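PDB 3DML: thioredoxin-like fold domain-containing protein from Paracoccus denitrificans, which probably reduces or exchanges disulfide bonds as a periplasmic thioredoxin-like thiol-disulfide oxidoreductase (SoxS) serving chemotrophic sulfur oxidation. Local coordinates for residues A[69-80]-A[83-94]. Numbering follows the deposited sequence. Where two conformers were deposited one is given.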
loop_
_atom_site.group_PDB
_atom_site.type_symbol
_atom_site.label_atom_id
_atom_site.label_comp_id
_atom_site.label_asym_id
_atom_site.label_seq_id
_atom_site.Cartn_x
_atom_site.Cartn_y
_atom_site.Cartn_z
ATOM N N GLU A 69 2.675 13.669 -0.489
ATOM C CA GLU A 69 2.620 14.046 -1.905
ATOM C C GLU A 69 2.450 12.806 -2.798
ATOM O O GLU A 69 3.377 11.996 -2.921
ATOM C CB GLU A 69 3.894 14.794 -2.316
ATOM C CG GLU A 69 4.340 15.868 -1.319
ATOM C CD GLU A 69 3.462 17.100 -1.379
ATOM O OE1 GLU A 69 2.987 17.440 -2.481
ATOM O OE2 GLU A 69 3.250 17.738 -0.325
ATOM N N LEU A 70 1.270 12.664 -3.393
ATOM C CA LEU A 70 1.022 11.597 -4.362
ATOM C C LEU A 70 1.248 12.031 -5.810
ATOM O O LEU A 70 0.991 13.195 -6.169
ATOM C CB LEU A 70 -0.412 11.072 -4.246
ATOM C CG LEU A 70 -0.900 10.501 -2.908
ATOM C CD1 LEU A 70 -2.305 9.949 -3.042
ATOM C CD2 LEU A 70 0.031 9.410 -2.390
ATOM N N ALA A 71 1.630 11.066 -6.652
ATOM C CA ALA A 71 1.878 11.338 -8.084
ATOM C C ALA A 71 0.562 11.583 -8.858
ATOM O O ALA A 71 0.535 12.277 -9.881
ATOM C CB ALA A 71 2.623 10.175 -8.688
ATOM N N ARG A 72 -0.523 10.959 -8.395
ATOM C CA ARG A 72 -1.821 11.078 -9.025
ATOM C C ARG A 72 -2.860 10.652 -7.996
ATOM O O ARG A 72 -2.495 10.046 -6.987
ATOM C CB ARG A 72 -1.892 10.221 -10.299
ATOM C CG ARG A 72 -1.494 8.765 -10.125
ATOM C CD ARG A 72 -1.634 8.057 -11.489
ATOM N NE ARG A 72 -1.217 6.661 -11.451
ATOM C CZ ARG A 72 -2.045 5.622 -11.353
ATOM N NH1 ARG A 72 -3.363 5.802 -11.231
ATOM N NH2 ARG A 72 -1.547 4.393 -11.348
ATOM N N PRO A 73 -4.144 11.006 -8.222
ATOM C CA PRO A 73 -5.168 10.631 -7.246
ATOM C C PRO A 73 -5.304 9.116 -7.069
ATOM O O PRO A 73 -4.895 8.335 -7.940
ATOM C CB PRO A 73 -6.465 11.204 -7.823
ATOM C CG PRO A 73 -6.149 11.829 -9.122
ATOM C CD PRO A 73 -4.667 11.883 -9.294
ATOM N N VAL A 74 -5.836 8.706 -5.928
ATOM C CA VAL A 74 -6.196 7.290 -5.748
ATOM C C VAL A 74 -7.611 7.101 -6.303
ATOM O O VAL A 74 -8.545 7.756 -5.837
ATOM C CB VAL A 74 -6.188 6.876 -4.272
ATOM C CG1 VAL A 74 -6.653 5.425 -4.116
ATOM C CG2 VAL A 74 -4.781 7.040 -3.721
ATOM N N THR A 75 -7.766 6.205 -7.277
ATOM C CA THR A 75 -9.048 6.051 -7.942
ATOM C C THR A 75 -9.594 4.615 -7.850
ATOM O O THR A 75 -10.714 4.334 -8.337
ATOM C CB THR A 75 -8.927 6.474 -9.411
ATOM O OG1 THR A 75 -7.834 5.766 -10.008
ATOM C CG2 THR A 75 -8.633 7.994 -9.506
ATOM N N PHE A 76 -8.833 3.729 -7.205
ATOM C CA PHE A 76 -9.158 2.311 -7.160
ATOM C C PHE A 76 -8.824 1.849 -5.766
ATOM O O PHE A 76 -7.862 2.324 -5.191
ATOM C CB PHE A 76 -8.319 1.506 -8.173
ATOM C CG PHE A 76 -8.730 0.060 -8.274
ATOM C CD1 PHE A 76 -9.709 -0.332 -9.191
ATOM C CD2 PHE A 76 -8.139 -0.905 -7.453
ATOM C CE1 PHE A 76 -10.095 -1.697 -9.273
ATOM C CE2 PHE A 76 -8.517 -2.260 -7.531
ATOM C CZ PHE A 76 -9.502 -2.643 -8.426
ATOM N N THR A 77 -9.659 0.993 -5.186
ATOM C CA THR A 77 -9.297 0.341 -3.924
ATOM C C THR A 77 -9.333 -1.194 -4.074
ATOM O O THR A 77 -10.236 -1.721 -4.724
ATOM C CB THR A 77 -10.243 0.735 -2.773
ATOM O OG1 THR A 77 -11.577 0.345 -3.098
ATOM C CG2 THR A 77 -10.210 2.247 -2.516
ATOM N N PRO A 78 -8.359 -1.911 -3.473
ATOM C CA PRO A 78 -7.239 -1.368 -2.698
ATOM C C PRO A 78 -6.151 -0.804 -3.606
ATOM O O PRO A 78 -5.876 -1.353 -4.680
ATOM C CB PRO A 78 -6.702 -2.595 -1.938
ATOM C CG PRO A 78 -7.055 -3.759 -2.832
ATOM C CD PRO A 78 -8.294 -3.387 -3.594
ATOM N N THR A 79 -5.543 0.295 -3.181
ATOM C CA THR A 79 -4.319 0.776 -3.837
ATOM C C THR A 79 -3.249 0.845 -2.762
ATOM O O THR A 79 -3.514 1.324 -1.655
ATOM C CB THR A 79 -4.522 2.177 -4.466
ATOM O OG1 THR A 79 -5.400 2.063 -5.593
ATOM C CG2 THR A 79 -3.185 2.787 -4.946
ATOM N N PHE A 80 -2.046 0.408 -3.087
ATOM C CA PHE A 80 -0.947 0.446 -2.134
ATOM C C PHE A 80 0.098 1.403 -2.665
ATOM O O PHE A 80 0.647 1.155 -3.729
ATOM C CB PHE A 80 -0.327 -0.942 -1.972
ATOM C CG PHE A 80 -1.325 -2.002 -1.563
ATOM C CD1 PHE A 80 -1.560 -2.251 -0.203
ATOM C CD2 PHE A 80 -2.024 -2.729 -2.528
ATOM C CE1 PHE A 80 -2.474 -3.231 0.196
ATOM C CE2 PHE A 80 -2.963 -3.718 -2.154
ATOM C CZ PHE A 80 -3.184 -3.961 -0.779
HETATM N N MSE A 83 5.625 5.095 -0.313
HETATM C CA MSE A 83 6.122 6.446 -0.065
HETATM C C MSE A 83 7.563 6.366 0.372
HETATM O O MSE A 83 7.922 5.529 1.205
HETATM C CB MSE A 83 5.348 7.089 1.082
HETATM C CG MSE A 83 3.867 7.051 0.953
HETATM SE SE MSE A 83 3.249 8.157 -0.541
HETATM C CE MSE A 83 3.719 9.878 0.223
ATOM N N ALA A 84 8.382 7.260 -0.160
ATOM C CA ALA A 84 9.743 7.440 0.336
ATOM C C ALA A 84 9.728 8.815 0.982
ATOM O O ALA A 84 9.623 9.836 0.294
ATOM C CB ALA A 84 10.720 7.397 -0.793
ATOM N N GLY A 85 9.782 8.841 2.305
ATOM C CA GLY A 85 9.577 10.084 3.025
ATOM C C GLY A 85 8.159 10.540 2.736
ATOM O O GLY A 85 7.211 9.774 2.868
ATOM N N ASP A 86 7.994 11.782 2.314
ATOM C CA ASP A 86 6.623 12.252 2.141
ATOM C C ASP A 86 6.142 12.192 0.691
ATOM O O ASP A 86 5.151 12.830 0.362
ATOM C CB ASP A 86 6.497 13.688 2.655
ATOM C CG ASP A 86 6.809 13.813 4.138
ATOM O OD1 ASP A 86 6.433 12.913 4.939
ATOM O OD2 ASP A 86 7.434 14.835 4.502
ATOM N N VAL A 87 6.841 11.432 -0.157
ATOM C CA VAL A 87 6.563 11.463 -1.596
ATOM C C VAL A 87 6.411 10.066 -2.189
ATOM O O VAL A 87 7.194 9.155 -1.906
ATOM C CB VAL A 87 7.603 12.310 -2.400
ATOM C CG1 VAL A 87 8.961 11.621 -2.496
ATOM C CG2 VAL A 87 7.082 12.609 -3.786
ATOM N N GLU A 88 5.382 9.913 -3.013
ATOM C CA GLU A 88 5.119 8.650 -3.657
ATOM C C GLU A 88 6.328 8.216 -4.479
ATOM O O GLU A 88 6.843 8.995 -5.301
ATOM C CB GLU A 88 3.912 8.757 -4.573
ATOM C CG GLU A 88 3.706 7.493 -5.432
ATOM C CD GLU A 88 2.326 7.418 -6.060
ATOM O OE1 GLU A 88 1.514 8.346 -5.857
ATOM O OE2 GLU A 88 2.047 6.412 -6.744
ATOM N N SER A 89 6.749 6.972 -4.267
ATOM C CA SER A 89 7.800 6.366 -5.085
ATOM C C SER A 89 7.176 5.493 -6.176
ATOM O O SER A 89 7.636 5.482 -7.319
ATOM C CB SER A 89 8.762 5.541 -4.204
ATOM O OG SER A 89 9.721 4.850 -4.996
ATOM N N GLY A 90 6.128 4.748 -5.833
ATOM C CA GLY A 90 5.467 3.894 -6.818
ATOM C C GLY A 90 4.217 3.354 -6.172
ATOM O O GLY A 90 3.979 3.611 -4.994
ATOM N N ARG A 91 3.415 2.613 -6.931
ATOM C CA ARG A 91 2.177 2.068 -6.377
ATOM C C ARG A 91 1.775 0.767 -7.044
ATOM O O ARG A 91 2.191 0.468 -8.167
ATOM C CB ARG A 91 1.026 3.098 -6.483
ATOM C CG ARG A 91 0.526 3.347 -7.905
ATOM C CD ARG A 91 -0.765 4.195 -7.867
ATOM N NE ARG A 91 -0.533 5.539 -7.326
ATOM C CZ ARG A 91 -1.488 6.466 -7.180
ATOM N NH1 ARG A 91 -2.748 6.178 -7.504
ATOM N NH2 ARG A 91 -1.183 7.661 -6.678
ATOM N N LEU A 92 0.988 -0.009 -6.316
ATOM C CA LEU A 92 0.334 -1.197 -6.836
ATOM C C LEU A 92 -1.164 -0.959 -6.713
ATOM O O LEU A 92 -1.649 -0.601 -5.636
ATOM C CB LEU A 92 0.625 -2.388 -5.939
ATOM C CG LEU A 92 2.008 -2.873 -5.617
ATOM C CD1 LEU A 92 1.816 -4.130 -4.757
ATOM C CD2 LEU A 92 2.661 -3.179 -6.949
ATOM N N GLU A 93 -1.912 -1.178 -7.790
ATOM C CA GLU A 93 -3.358 -1.038 -7.698
ATOM C C GLU A 93 -3.989 -2.422 -7.800
ATOM O O GLU A 93 -3.732 -3.153 -8.755
ATOM C CB GLU A 93 -3.894 -0.082 -8.781
ATOM C CG GLU A 93 -3.273 1.345 -8.672
ATOM C CD GLU A 93 -3.757 2.306 -9.763
ATOM O OE1 GLU A 93 -3.757 1.900 -10.941
ATOM O OE2 GLU A 93 -4.087 3.492 -9.452
ATOM N N GLY A 94 -4.819 -2.745 -6.819
ATOM C CA GLY A 94 -5.543 -4.020 -6.760
ATOM C C GLY A 94 -4.826 -5.093 -5.943
ATOM O O GLY A 94 -3.685 -4.905 -5.491
HETATM O O HOH W 1 -5.500 4.193 -7.452
#
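Phe80 and Leu92 pair across the β hairpin of the thioredoxin fold, while the loop before it, residues 69-78, runs back alongside strand 87-93, an outermost strand of the sheet within this chain. Two backbone bonds join this antiparallel hydrogen-bonded pair, Phe80 N to Leu92 O (2.8 Å) and Leu92 N to Phe80 O. Gly94 N continues the ladder to Pro78 O, just past the cis-proline peptide characteristic of thioredoxins. Glycine suits position 94, where at phi 94° a CB would be jammed against the carbonyl O of Glu93. At the other end, the backbone of Glu69 bonds to Asp86 O and Glu88 N.

Charged groups join loop and strand between these ends. Arg91 forms a side-on salt bridge with Glu88: NE binds OE2 at 2.8 Å and NH2 binds OE1, both in the guanidinium plane. Its NH2 also donates to Arg72 O (2.7 Å) and its NH1 to Pro73 O (3.1 Å), each carbonyl met from above its plane. With an alanine at this site, both loop carbonyls would probably lose these donors and the Glu88 carboxylate be freer to turn. The Arg72 guanidinium stacks on that of Arg91, planes 26° apart; Glu93 OE2, in salt bridges with NH1 of both arginines, probably offsets the like charges, though its hydrogen bond to Arg72 is weak. A water donates to both Glu93 OE2 and Thr79 OG1, and Glu88 OE1 additionally accepts a hydrogen bond from Ala71 N at 2.8 Å, from above the carboxylate plane.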